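PDB 3GRF: ornithine carbamoyltransferase from Giardia intestinalis, which probably catalyses the interconversion of carbamoyl phosphate plus ornithine with citrulline plus phosphate, in the arginine degradation pathway of the parasite. Local coordinates for residues 50-55 with 106-111; 127-132 with 171-176; 9-14 with 113-118; 133-138 with 175-180; 99-104 with 121-126. All blocks are in the same frame, centred on the assembly; numbering follows the deposited sequence.

Contact 1. Residues 50-55 with 106-111; sequences FFAKPS and ARLATK
F50 and A106 are parallel strand neighbours, as are F51 and R107, and two backbone hydrogen bonds join the strand ends. R107 gives its N-H to F50 O at 3.0 Å and takes a second bond through its own carbonyl, A52 N to R107 O being 2.9 Å. R107 is thus bonded to the first segment through both its N-H and its carbonyl, just where the two strands run out. A106 adds a CA-H...O contact, its CA lying 3.5 Å from F50 O.

Apolar contacts divide between the two faces of the sheet. On one face F50 CB meets A106 CB at 3.9 Å, with M117 of helix 111-120 lying over both residues. On the other, the ring of F51 touches R107 CB through CD1, and the two side chains cross at about a right angle. Beyond the strands A52 CB reaches L108 CD2 only loosely.

The polar end of R107 arches over the loop that leaves the first strand. Its chain is bent at chi2 (-77°), which turns the guanidinium back across 53-55. K53 O lies over one face of that group, 3.5 Å from NH1, while S55 CB presses on its edge in plane, 3.2 Å from the same nitrogen. S55 OG is used elsewhere, capping T58 N at the start of helix 56-69.

The arrangement is that of an open alpha/beta sheet, where loops leaving the C-terminal ends of adjacent parallel strands form a pocket; S55 opens a Ser-Xaa-Arg-Thr-Arg sequence that in related carbamoyltransferases binds carbamoyl phosphate.

Contact 2. Residues 127-132 with 171-176; sequences NALDDF and MNNVTY
N173, in the first turn of helix 173-185, pushes its side chain against the backbone of D130, D131 and F132. The helix begins on N172, whose OD1 accepts from V174 N at 2.7 Å, an N-cap that holds this turn in place. N173 faces the loop, and its CB lies against the peptide joining D131 to F132, 3.4 Å from F132 N. A chi1 of 74°, with CG between the backbone N and the carbonyl carbon, brings the amide near D130 O, which stands 2.8 Å from ND2 at an angle too poor for a hydrogen bond; the bond that ND2 does make is to G133 O, of the residue after the 127-132 segment.

The loop keeps its shape by two Asx turns. N127 OD1 accepts from L129 N, and D130 OD1 accepts from F132 N at 3.0 Å, met from well above the carboxylate plane, and from G133 N as well. This is the meeting of the two lobes of a carbamoyltransferase: 127-132 belongs to the carbamoyl-phosphate lobe and 171-176 to the Rossmann-like lobe associated with ornithine.

Farther along the helix, Y176 brings its CB to 3.7 Å from F132 O, and the same carbonyl lies at the edge of the tyrosine ring, in its plane, while N172 O sits 3.1 Å above one ring face, near the rim. R180 NH1 donates to F132 O as well. The two aromatic side chains cross at about a right angle, touching through F132 CD1 and Y176 CD1 at 4.1 Å, and the F132 ring receives R180 in a cation-pi contact.

Contact 3. Residues 9-14 with 113-118; sequences HLLTIS and MMREMA
H9 and A118 come no nearer than 7.1 Å between their CA atoms, and L11 and R115 7.7 Å, so side chains span the gap between the loop 9-14 and helix 111-120.

The imidazole of H9 lies flat over the methyl group of A118. CB stands 3.7 Å from the ring centroid and only 5° off the ring normal, a nearly centred CH-pi contact. With CG anti to the carbonyl carbon (chi1 -69°), the ring leans out toward the helix, and its NE2 is 3.0 Å from A118 O. The other nitrogen has a clear role: ND1 accepts from the backbone N of C125, which fixes the rotation of the ring and thereby the face offered to A118.

L11 works by branching. CD2 meets A118 CB at 4.0 Å, on another flank of the methyl that H9 covers. CD1 reaches farther back along the helix, touching R115 CG at 3.7 Å and M114 CG at 4.3 Å. It is the aliphatic base of R115 that takes part, crossing the leucine obliquely.

Between these two residues L10 points away from the helix, and its backbone bonds to C125 and N127. The segment 9-14 therefore lies along the outer edge of strand 125-127 while packing on the helix that precedes that strand, an N-terminal arm laid against a beta-alpha-beta unit.

Contact 4. Residues 133-138 with 175-180; sequences GHPLQM and TYDLMR
G133 passes close to D177 and R180 with nothing but backbone to offer: its CA lies at the edge of the R180 guanidinium, in plane, 4.0 Å from NH1. The glycine backbone also lies close against the carboxylate, G133 C being 3.6 Å from D177 OD2.

H134 follows, and its backbone N donates to D177 OD2 in a short, straight bond of 2.6 Å and 163°, arriving from above the carboxylate plane. The other oxygen of the aspartate is held as well. OD1 takes R180 NH1 in a salt bridge of 2.8 Å and also accepts from I13 N, so a buried carboxylate has partners at both oxygens. R180 in turn is paired through NE with E208.

H134 is the N-cap of helix 135-151, so D177 sits at a helix start, where the helix dipole would be expected to stabilise its negative charge. The sequence here, His-Pro-Leu-Gln, matches the His-Pro-Xaa-Gln motif that in relatives contributes to carbamoyl phosphate binding. In this fold the helix that it opens meets helix 173-185 of the other lobe.

P135 N, which carries no hydrogen, cannot bond to D177 OD2; the proline CD packs there at 3.5 Å.

One turn later M138 packs across to helix 173-185. Bent at chi2 (-54°) and again at chi3, it lays CG 3.5 Å from D177 CB and then carries its sulfur to L178, where SD and CD1 are only 3.2 Å apart, crossing that leucine at about a right angle.

Contact 5. Residues 99-104 with 121-126; sequences RMVDIC and ASVPCI
C104 and C125 are paired in parallel strands, their side chains on one face of the sheet (C104 CB to C125 SG 4.2 Å), and here the contact is tightest. C104 N donates to P124 O at 3.1 Å, and C104 O receives I126 N at 3.0 Å. The same carbonyl takes a weaker CA-H...O contact from C125, whose CA is 3.3 Å away. Beside the strands, I103 CD1 meets I126 CD1 at 3.6 Å. With CG1 anti to the backbone N (chi1 -177°), I103 extends along P124 O to reach it, and L318, F321 and L322 of helix 303-322 close over that isoleucine.

Toward the strand beginnings no hydrogen bond joins the segments. V123 CG1 makes one close approach, 3.3 Å from V101 O, but the two valine side chains barely meet, their CG2 atoms being 4.4 Å apart. P124 CD touches D102 O where both residues are partly exposed. D102 points away from the second segment at CB, and its OD1 accepts from T46 N. R99, farther out, pairs with D305 of the third subunit.

Hydrogen bonds in the contact are thus confined to backbone atoms while its side chains meet through carbon and sulfur: the paired strands of the beta-alpha-beta unit 103-107, 111-120, 125-127 are held by backbone bonds and flanked by apolar side chains.

Contacts 1 and 5 share strand 103-107 and cross the same parallel sheet, one at its outgoing loops, the other at its incoming ends; both rely on backbone bonds, but contact 5 is buried whereas contact 1 opens onto an exposed loop with arginine and lysine. Contact 3 lays the N-terminal arm on helix 111-120, which connects the strands of contact 5, and is mainly apolar. Contacts 2 and 4 both use helix 173-185 and join the two lobes. Contact 4, wholly buried and near the chain centre, centres on a carboxylate with several partners; contact 2, partly buried, relies on an asparagine and aromatic rings. R180 and G133 link the two.

Contact 1. Residues 50-55 with 106-111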
# COMPACT_ATOMS: atom_id res chain seq x y z
N PHE A 50 5.10 -4.20 9.35
CA PHE A 50 6.19 -3.21 9.54
C PHE A 50 7.45 -3.68 8.88
O PHE A 50 7.78 -4.86 8.90
CB PHE A 50 6.46 -3.01 11.05
CG PHE A 50 5.29 -2.41 11.82
CD1 PHE A 50 4.45 -3.21 12.56
CD2 PHE A 50 5.02 -1.05 11.78
CE1 PHE A 50 3.37 -2.65 13.29
CE2 PHE A 50 3.93 -0.49 12.51
CZ PHE A 50 3.12 -1.31 13.26
N PHE A 51 8.16 -2.77 8.22
CA PHE A 51 9.44 -3.09 7.68
C PHE A 51 10.35 -1.95 8.03
O PHE A 51 10.06 -0.81 7.68
CB PHE A 51 9.34 -3.25 6.16
CG PHE A 51 8.66 -4.52 5.72
CD1 PHE A 51 9.39 -5.65 5.41
CD2 PHE A 51 7.28 -4.57 5.60
CE1 PHE A 51 8.75 -6.82 5.02
CE2 PHE A 51 6.62 -5.73 5.16
CZ PHE A 51 7.35 -6.86 4.92
N ALA A 52 11.46 -2.24 8.71
CA ALA A 52 12.47 -1.26 9.04
C ALA A 52 13.47 -1.18 7.89
O ALA A 52 14.27 -0.26 7.80
CB ALA A 52 13.17 -1.64 10.35
N LYS A 53 13.37 -2.14 7.03
CA LYS A 53 14.20 -2.23 5.82
C LYS A 53 13.47 -3.18 4.86
O LYS A 53 12.97 -4.24 5.25
CB LYS A 53 15.63 -2.67 6.19
CG LYS A 53 16.25 -3.66 5.22
CD LYS A 53 17.75 -3.77 5.42
CE LYS A 53 18.37 -4.71 4.40
NZ LYS A 53 17.51 -4.87 3.19
N PRO A 54 13.44 -2.77 3.55
CA PRO A 54 12.76 -3.55 2.51
C PRO A 54 13.33 -4.96 2.32
O PRO A 54 14.54 -5.18 2.41
CB PRO A 54 13.01 -2.76 1.20
CG PRO A 54 13.24 -1.36 1.61
CD PRO A 54 13.26 -1.36 3.12
N SER A 55 12.40 -5.88 2.04
CA SER A 55 12.79 -7.17 1.51
C SER A 55 11.69 -7.45 0.54
O SER A 55 10.54 -7.65 0.94
CB SER A 55 12.79 -8.27 2.59
OG SER A 55 12.77 -9.59 2.00
N ALA A 106 6.54 -8.05 11.56
CA ALA A 106 7.44 -6.91 11.66
C ALA A 106 8.84 -7.39 11.36
O ALA A 106 9.23 -8.48 11.76
CB ALA A 106 7.40 -6.28 13.05
N ARG A 107 9.56 -6.57 10.62
CA ARG A 107 10.93 -6.82 10.24
C ARG A 107 11.73 -5.74 10.91
O ARG A 107 11.86 -4.65 10.34
CB ARG A 107 11.08 -6.79 8.72
CG ARG A 107 12.26 -7.61 8.17
CD ARG A 107 13.57 -6.85 8.37
NE ARG A 107 14.66 -7.34 7.51
CZ ARG A 107 14.52 -7.75 6.25
NH1 ARG A 107 13.33 -7.73 5.66
NH2 ARG A 107 15.59 -8.18 5.58
N LEU A 108 12.26 -6.00 12.11
CA LEU A 108 12.94 -4.96 12.88
C LEU A 108 14.39 -5.39 13.14
O LEU A 108 14.71 -6.59 13.14
CB LEU A 108 12.17 -4.66 14.19
CG LEU A 108 10.65 -4.40 14.05
CD1 LEU A 108 9.86 -4.63 15.35
CD2 LEU A 108 10.34 -3.02 13.46
N ALA A 109 15.27 -4.40 13.33
CA ALA A 109 16.70 -4.66 13.52
C ALA A 109 16.98 -5.80 14.53
O ALA A 109 17.46 -6.87 14.12
CB ALA A 109 17.43 -3.38 13.92
N THR A 110 16.63 -5.58 15.80
CA THR A 110 17.00 -6.50 16.89
C THR A 110 15.83 -7.32 17.42
O THR A 110 14.68 -6.90 17.32
CB THR A 110 17.61 -5.77 18.08
OG1 THR A 110 16.64 -4.84 18.60
CG2 THR A 110 18.92 -5.05 17.69
N LYS A 111 16.15 -8.47 18.00
CA LYS A 111 15.15 -9.31 18.67
C LYS A 111 14.44 -8.58 19.80
O LYS A 111 13.34 -8.99 20.20
CB LYS A 111 15.73 -10.66 19.14
CG LYS A 111 16.99 -10.59 19.94
CD LYS A 111 17.43 -11.99 20.31
CE LYS A 111 18.91 -12.02 20.65
NZ LYS A 111 19.29 -10.90 21.58

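Contact 2. Residues 127-132 with 171-176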
# COMPACT_ATOMS: atom_id res chain seq x y z
N ASN A 127 7.81 -12.55 13.62
CA ASN A 127 9.09 -11.97 13.27
C ASN A 127 9.35 -12.27 11.78
O ASN A 127 9.46 -13.43 11.37
CB ASN A 127 10.15 -12.58 14.20
CG ASN A 127 11.56 -12.36 13.72
OD1 ASN A 127 11.86 -11.38 13.08
ND2 ASN A 127 12.45 -13.26 14.09
N ALA A 128 9.42 -11.21 10.97
CA ALA A 128 9.61 -11.32 9.52
C ALA A 128 11.10 -11.20 9.19
O ALA A 128 11.48 -11.09 8.03
CB ALA A 128 8.78 -10.24 8.79
N LEU A 129 11.92 -11.14 10.23
CA LEU A 129 13.36 -11.36 10.18
C LEU A 129 13.98 -10.44 11.22
O LEU A 129 13.68 -9.26 11.25
CB LEU A 129 13.98 -11.08 8.79
CG LEU A 129 15.53 -11.14 8.65
CD1 LEU A 129 16.13 -12.45 9.15
CD2 LEU A 129 15.94 -10.93 7.21
N ASP A 130 14.81 -10.99 12.10
CA ASP A 130 15.61 -10.18 13.01
C ASP A 130 16.92 -10.89 13.22
O ASP A 130 17.18 -11.87 12.52
CB ASP A 130 14.86 -9.88 14.33
CG ASP A 130 14.63 -11.13 15.21
OD1 ASP A 130 14.92 -12.28 14.82
OD2 ASP A 130 14.14 -10.92 16.33
N ASP A 131 17.73 -10.45 14.18
CA ASP A 131 19.05 -11.06 14.44
C ASP A 131 19.03 -12.40 15.17
O ASP A 131 20.08 -12.92 15.52
CB ASP A 131 20.01 -10.07 15.11
CG ASP A 131 19.51 -9.56 16.46
OD1 ASP A 131 20.26 -8.74 17.03
OD2 ASP A 131 18.40 -9.97 16.93
N PHE A 132 17.83 -12.97 15.37
CA PHE A 132 17.70 -14.21 16.14
C PHE A 132 16.90 -15.33 15.43
O PHE A 132 17.10 -16.51 15.71
CB PHE A 132 17.09 -13.91 17.52
CG PHE A 132 17.36 -14.96 18.57
CD1 PHE A 132 18.65 -15.37 18.86
CD2 PHE A 132 16.30 -15.52 19.31
CE1 PHE A 132 18.90 -16.33 19.83
CE2 PHE A 132 16.53 -16.48 20.29
CZ PHE A 132 17.84 -16.87 20.56
N MET A 171 26.99 -17.88 12.79
CA MET A 171 26.49 -17.07 13.86
C MET A 171 25.49 -16.18 13.16
O MET A 171 25.81 -15.08 12.73
CB MET A 171 27.63 -16.26 14.49
CG MET A 171 27.21 -15.66 15.81
SD MET A 171 28.39 -14.54 16.58
CE MET A 171 29.68 -15.63 17.10
N ASN A 172 24.29 -16.71 12.96
CA ASN A 172 23.46 -16.20 11.94
C ASN A 172 22.03 -16.57 12.27
O ASN A 172 21.74 -17.73 12.52
CB ASN A 172 23.94 -16.81 10.61
CG ASN A 172 23.05 -16.50 9.42
OD1 ASN A 172 21.89 -16.10 9.54
ND2 ASN A 172 23.57 -16.81 8.26
N ASN A 173 21.15 -15.63 12.25
CA ASN A 173 19.75 -15.85 12.59
C ASN A 173 19.06 -16.90 11.73
O ASN A 173 18.14 -17.59 12.18
CB ASN A 173 19.01 -14.51 12.54
CG ASN A 173 18.77 -14.02 11.13
OD1 ASN A 173 19.70 -13.70 10.40
ND2 ASN A 173 17.50 -13.96 10.74
N VAL A 174 19.49 -16.99 10.47
CA VAL A 174 18.96 -17.98 9.52
C VAL A 174 19.44 -19.38 9.91
O VAL A 174 18.65 -20.31 9.94
CB VAL A 174 19.22 -17.56 8.01
CG1 VAL A 174 19.30 -18.78 7.06
CG2 VAL A 174 18.12 -16.58 7.50
N THR A 175 20.73 -19.53 10.23
CA THR A 175 21.31 -20.79 10.71
C THR A 175 20.66 -21.22 12.03
O THR A 175 20.27 -22.37 12.14
CB THR A 175 22.83 -20.66 10.93
OG1 THR A 175 23.38 -19.95 9.81
CG2 THR A 175 23.50 -22.02 11.06
N TYR A 176 20.52 -20.29 12.98
CA TYR A 176 19.76 -20.53 14.23
C TYR A 176 18.41 -21.13 13.97
O TYR A 176 18.05 -22.14 14.55
CB TYR A 176 19.57 -19.24 15.02
CG TYR A 176 20.89 -18.62 15.49
CD1 TYR A 176 20.90 -17.38 16.10
CD2 TYR A 176 22.11 -19.29 15.28
CE1 TYR A 176 22.12 -16.79 16.51
CE2 TYR A 176 23.36 -18.71 15.71
CZ TYR A 176 23.34 -17.47 16.32
OH TYR A 176 24.54 -16.90 16.73

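Contact 3. Residues 9-14 with 113-118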
# COMPACT_ATOMS: atom_id res chain seq x y z
N HIS A 9 2.59 -15.88 19.61
CA HIS A 9 3.46 -15.18 18.69
C HIS A 9 4.28 -16.20 17.89
O HIS A 9 4.09 -17.41 18.06
CB HIS A 9 4.41 -14.26 19.47
CG HIS A 9 3.63 -13.08 20.11
ND1 HIS A 9 3.03 -12.11 19.33
CD2 HIS A 9 3.36 -12.75 21.40
CE1 HIS A 9 2.44 -11.23 20.11
NE2 HIS A 9 2.62 -11.59 21.37
N LEU A 10 5.19 -15.73 17.06
CA LEU A 10 6.08 -16.57 16.28
C LEU A 10 7.32 -15.74 16.11
O LEU A 10 7.51 -15.06 15.10
CB LEU A 10 5.47 -16.93 14.89
CG LEU A 10 6.19 -17.94 13.97
CD1 LEU A 10 6.06 -19.36 14.51
CD2 LEU A 10 5.63 -17.88 12.55
N LEU A 11 8.19 -15.78 17.11
CA LEU A 11 9.41 -15.01 17.11
C LEU A 11 10.58 -15.87 16.59
O LEU A 11 11.58 -15.33 16.10
CB LEU A 11 9.70 -14.47 18.51
CG LEU A 11 8.73 -13.52 19.26
CD1 LEU A 11 9.53 -12.41 19.92
CD2 LEU A 11 7.62 -12.88 18.42
N THR A 12 10.43 -17.19 16.71
CA THR A 12 11.36 -18.16 16.16
C THR A 12 10.51 -19.36 15.79
O THR A 12 9.32 -19.40 16.13
CB THR A 12 12.54 -18.53 17.16
OG1 THR A 12 12.09 -19.31 18.26
CG2 THR A 12 13.18 -17.29 17.72
N ILE A 13 11.09 -20.32 15.09
CA ILE A 13 10.26 -21.42 14.59
C ILE A 13 9.91 -22.41 15.69
O ILE A 13 8.89 -23.11 15.58
CB ILE A 13 10.85 -22.09 13.32
CG1 ILE A 13 9.74 -22.78 12.54
CG2 ILE A 13 12.00 -23.08 13.68
CD1 ILE A 13 8.73 -21.83 11.93
N SER A 14 10.67 -22.45 16.74
CA SER A 14 10.51 -23.24 17.96
C SER A 14 9.40 -22.65 18.87
O SER A 14 9.27 -23.08 20.02
CB SER A 14 11.84 -23.35 18.69
OG SER A 14 12.22 -22.10 19.24
N MET A 113 13.43 -5.05 20.11
CA MET A 113 12.29 -4.33 19.54
C MET A 113 11.13 -5.25 19.15
O MET A 113 9.97 -4.91 19.34
CB MET A 113 12.75 -3.55 18.33
CG MET A 113 14.22 -3.15 18.41
SD MET A 113 14.93 -2.53 16.88
CE MET A 113 14.00 -1.02 16.62
N MET A 114 11.48 -6.41 18.61
CA MET A 114 10.50 -7.42 18.23
C MET A 114 9.79 -8.01 19.42
O MET A 114 8.55 -8.20 19.40
CB MET A 114 11.19 -8.52 17.40
CG MET A 114 10.24 -9.54 16.81
SD MET A 114 9.24 -8.79 15.52
CE MET A 114 7.59 -9.25 16.02
N ARG A 115 10.57 -8.34 20.45
CA ARG A 115 10.07 -8.86 21.73
C ARG A 115 9.27 -7.85 22.52
O ARG A 115 8.29 -8.22 23.16
CB ARG A 115 11.23 -9.28 22.63
CG ARG A 115 11.58 -10.75 22.52
CD ARG A 115 13.07 -10.91 22.73
NE ARG A 115 13.57 -12.25 22.42
CZ ARG A 115 14.82 -12.65 22.65
NH1 ARG A 115 15.70 -11.82 23.19
NH2 ARG A 115 15.19 -13.89 22.34
N GLU A 116 9.74 -6.60 22.52
CA GLU A 116 9.05 -5.47 23.13
C GLU A 116 7.66 -5.30 22.52
O GLU A 116 6.63 -5.30 23.23
CB GLU A 116 9.99 -4.24 23.00
CG GLU A 116 9.48 -2.79 23.26
CD GLU A 116 8.81 -2.57 24.60
OE1 GLU A 116 8.97 -1.46 25.15
OE2 GLU A 116 8.07 -3.46 25.07
N MET A 117 7.60 -5.23 21.18
CA MET A 117 6.33 -5.08 20.47
C MET A 117 5.39 -6.23 20.78
O MET A 117 4.25 -6.01 21.20
CB MET A 117 6.56 -5.03 18.97
CG MET A 117 5.28 -4.76 18.19
SD MET A 117 5.50 -5.06 16.41
CE MET A 117 6.35 -3.54 16.00
N ALA A 118 5.86 -7.45 20.55
CA ALA A 118 5.10 -8.64 20.89
C ALA A 118 4.64 -8.63 22.37
O ALA A 118 3.51 -9.00 22.66
CB ALA A 118 5.92 -9.91 20.57

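Contact 4. Residues 133-138 with 175-180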
# COMPACT_ATOMS: atom_id res chain seq x y z
N GLY A 133 16.01 -14.96 14.50
CA GLY A 133 15.30 -15.95 13.66
C GLY A 133 14.71 -15.47 12.34
O GLY A 133 14.88 -14.33 11.96
N HIS A 134 14.01 -16.37 11.64
CA HIS A 134 13.32 -16.06 10.39
C HIS A 134 12.34 -17.18 10.05
O HIS A 134 12.53 -17.90 9.07
CB HIS A 134 14.33 -15.88 9.22
CG HIS A 134 13.74 -15.18 8.03
ND1 HIS A 134 14.44 -14.98 6.85
CD2 HIS A 134 12.51 -14.65 7.84
CE1 HIS A 134 13.66 -14.35 5.99
NE2 HIS A 134 12.49 -14.14 6.57
N PRO A 135 11.28 -17.31 10.87
CA PRO A 135 10.37 -18.45 10.88
C PRO A 135 9.52 -18.55 9.64
O PRO A 135 9.09 -19.66 9.29
CB PRO A 135 9.52 -18.23 12.14
CG PRO A 135 9.64 -16.74 12.47
CD PRO A 135 10.94 -16.29 11.90
N LEU A 136 9.24 -17.41 8.98
CA LEU A 136 8.53 -17.40 7.69
C LEU A 136 9.32 -18.10 6.60
O LEU A 136 8.78 -18.82 5.74
CB LEU A 136 8.21 -15.97 7.26
CG LEU A 136 7.17 -15.19 8.07
CD1 LEU A 136 7.19 -13.68 7.67
CD2 LEU A 136 5.83 -15.80 7.86
N GLN A 137 10.63 -17.87 6.63
CA GLN A 137 11.58 -18.57 5.76
C GLN A 137 11.61 -20.03 6.17
O GLN A 137 11.75 -20.89 5.32
CB GLN A 137 13.00 -17.96 5.95
CG GLN A 137 14.09 -18.44 4.92
CD GLN A 137 13.76 -18.06 3.47
OE1 GLN A 137 13.68 -16.91 3.16
NE2 GLN A 137 13.51 -19.05 2.61
N MET A 138 11.51 -20.32 7.48
CA MET A 138 11.67 -21.72 7.91
C MET A 138 10.52 -22.54 7.37
O MET A 138 10.76 -23.57 6.77
CB MET A 138 11.80 -21.90 9.45
CG MET A 138 13.07 -21.32 10.03
SD MET A 138 14.63 -21.88 9.27
CE MET A 138 14.84 -20.69 7.97
N THR A 175 20.73 -19.53 10.23
CA THR A 175 21.31 -20.79 10.71
C THR A 175 20.66 -21.22 12.03
O THR A 175 20.27 -22.37 12.14
CB THR A 175 22.83 -20.66 10.93
OG1 THR A 175 23.38 -19.95 9.81
CG2 THR A 175 23.50 -22.02 11.06
N TYR A 176 20.52 -20.29 12.98
CA TYR A 176 19.76 -20.53 14.23
C TYR A 176 18.41 -21.13 13.97
O TYR A 176 18.05 -22.14 14.55
CB TYR A 176 19.57 -19.24 15.02
CG TYR A 176 20.89 -18.62 15.49
CD1 TYR A 176 20.90 -17.38 16.10
CD2 TYR A 176 22.11 -19.29 15.28
CE1 TYR A 176 22.12 -16.79 16.51
CE2 TYR A 176 23.36 -18.71 15.71
CZ TYR A 176 23.34 -17.47 16.32
OH TYR A 176 24.54 -16.90 16.73
N ASP A 177 17.65 -20.51 13.10
CA ASP A 177 16.28 -21.00 12.89
C ASP A 177 16.23 -22.31 12.09
O ASP A 177 15.30 -23.11 12.29
CB ASP A 177 15.41 -19.87 12.27
CG ASP A 177 14.16 -19.54 13.09
OD1 ASP A 177 13.94 -20.06 14.20
OD2 ASP A 177 13.35 -18.75 12.58
N LEU A 178 17.22 -22.58 11.20
CA LEU A 178 17.32 -23.88 10.45
C LEU A 178 17.63 -25.00 11.46
O LEU A 178 17.02 -26.07 11.41
CB LEU A 178 18.42 -23.82 9.37
CG LEU A 178 18.08 -23.84 7.87
CD1 LEU A 178 16.57 -23.87 7.62
CD2 LEU A 178 18.70 -22.63 7.16
N MET A 179 18.59 -24.74 12.36
CA MET A 179 18.92 -25.71 13.40
C MET A 179 17.68 -26.05 14.22
O MET A 179 17.42 -27.24 14.48
CB MET A 179 19.99 -25.14 14.32
CG MET A 179 21.38 -24.95 13.65
SD MET A 179 22.44 -23.83 14.62
CE MET A 179 22.65 -24.76 16.13
N ARG A 180 16.91 -25.03 14.62
CA ARG A 180 15.64 -25.26 15.33
C ARG A 180 14.62 -26.08 14.51
O ARG A 180 13.94 -26.93 15.07
CB ARG A 180 14.98 -23.95 15.80
CG ARG A 180 15.75 -23.11 16.89
CD ARG A 180 15.16 -21.69 16.99
NE ARG A 180 16.08 -20.72 17.66
CZ ARG A 180 16.39 -19.51 17.18
NH1 ARG A 180 15.91 -19.10 16.02
NH2 ARG A 180 17.22 -18.71 17.85

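Contact 5. Residues 99-104 with 121-126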
# COMPACT_ATOMS: atom_id res chain seq x y z
N ARG A 99 -6.17 -3.45 18.69
CA ARG A 99 -7.62 -3.23 18.72
C ARG A 99 -8.14 -2.81 17.34
O ARG A 99 -9.26 -2.33 17.24
CB ARG A 99 -7.90 -2.13 19.71
CG ARG A 99 -7.72 -2.52 21.14
CD ARG A 99 -7.72 -1.23 21.95
NE ARG A 99 -7.80 -1.42 23.42
CZ ARG A 99 -6.81 -1.90 24.17
NH1 ARG A 99 -5.65 -2.26 23.62
NH2 ARG A 99 -6.96 -2.00 25.47
N MET A 100 -7.28 -2.91 16.31
CA MET A 100 -7.67 -2.56 14.91
C MET A 100 -7.42 -3.70 13.94
O MET A 100 -8.35 -4.14 13.26
CB MET A 100 -6.99 -1.27 14.41
CG MET A 100 -7.55 0.06 15.01
SD MET A 100 -6.64 1.48 14.38
CE MET A 100 -7.00 2.73 15.58
N VAL A 101 -6.16 -4.19 13.90
CA VAL A 101 -5.74 -5.24 12.97
C VAL A 101 -5.92 -6.62 13.61
O VAL A 101 -6.17 -6.75 14.82
CB VAL A 101 -4.32 -4.98 12.42
CG1 VAL A 101 -4.28 -3.58 11.79
CG2 VAL A 101 -3.26 -5.11 13.56
N ASP A 102 -5.88 -7.65 12.76
CA ASP A 102 -6.07 -9.03 13.18
C ASP A 102 -4.74 -9.75 13.41
O ASP A 102 -4.64 -10.76 14.12
CB ASP A 102 -6.89 -9.75 12.12
CG ASP A 102 -8.20 -9.11 11.92
OD1 ASP A 102 -8.35 -8.35 10.94
OD2 ASP A 102 -9.07 -9.30 12.78
N ILE A 103 -3.69 -9.24 12.78
CA ILE A 103 -2.40 -9.92 12.84
C ILE A 103 -1.33 -8.95 12.44
O ILE A 103 -1.64 -7.96 11.78
CB ILE A 103 -2.33 -11.20 11.94
CG1 ILE A 103 -1.00 -11.92 12.10
CG2 ILE A 103 -2.62 -10.93 10.46
CD1 ILE A 103 -1.08 -13.33 11.70
N CYS A 104 -0.08 -9.22 12.83
CA CYS A 104 1.03 -8.28 12.61
C CYS A 104 2.31 -9.06 12.29
O CYS A 104 2.61 -10.05 12.93
CB CYS A 104 1.24 -7.41 13.86
SG CYS A 104 2.77 -6.39 13.91
N ALA A 121 1.52 -6.53 22.56
CA ALA A 121 0.56 -6.82 21.51
C ALA A 121 -0.40 -7.90 21.96
O ALA A 121 -0.05 -8.82 22.68
CB ALA A 121 1.28 -7.21 20.24
N SER A 122 -1.65 -7.74 21.56
CA SER A 122 -2.72 -8.65 21.88
C SER A 122 -3.33 -9.32 20.61
O SER A 122 -4.37 -9.96 20.69
CB SER A 122 -3.81 -7.89 22.63
OG SER A 122 -4.84 -8.76 23.07
N VAL A 123 -2.68 -9.16 19.46
CA VAL A 123 -2.94 -9.96 18.25
C VAL A 123 -1.65 -10.73 17.98
O VAL A 123 -0.60 -10.34 18.46
CB VAL A 123 -3.33 -9.06 17.01
CG1 VAL A 123 -4.66 -8.35 17.24
CG2 VAL A 123 -2.25 -8.02 16.72
N PRO A 124 -1.70 -11.86 17.26
CA PRO A 124 -0.41 -12.52 16.95
C PRO A 124 0.69 -11.65 16.26
O PRO A 124 0.43 -11.01 15.25
CB PRO A 124 -0.81 -13.69 16.04
CG PRO A 124 -2.25 -13.90 16.24
CD PRO A 124 -2.87 -12.61 16.76
N CYS A 125 1.91 -11.67 16.77
CA CYS A 125 3.04 -11.01 16.06
C CYS A 125 4.10 -12.05 15.58
O CYS A 125 4.44 -13.03 16.25
CB CYS A 125 3.71 -9.89 16.87
SG CYS A 125 2.63 -8.64 17.58
N ILE A 126 4.58 -11.81 14.37
CA ILE A 126 5.40 -12.76 13.65
C ILE A 126 6.65 -11.99 13.29
O ILE A 126 6.55 -10.89 12.81
CB ILE A 126 4.70 -13.27 12.38
CG1 ILE A 126 3.49 -14.13 12.78
CG2 ILE A 126 5.68 -14.09 11.53
CD1 ILE A 126 2.40 -14.18 11.72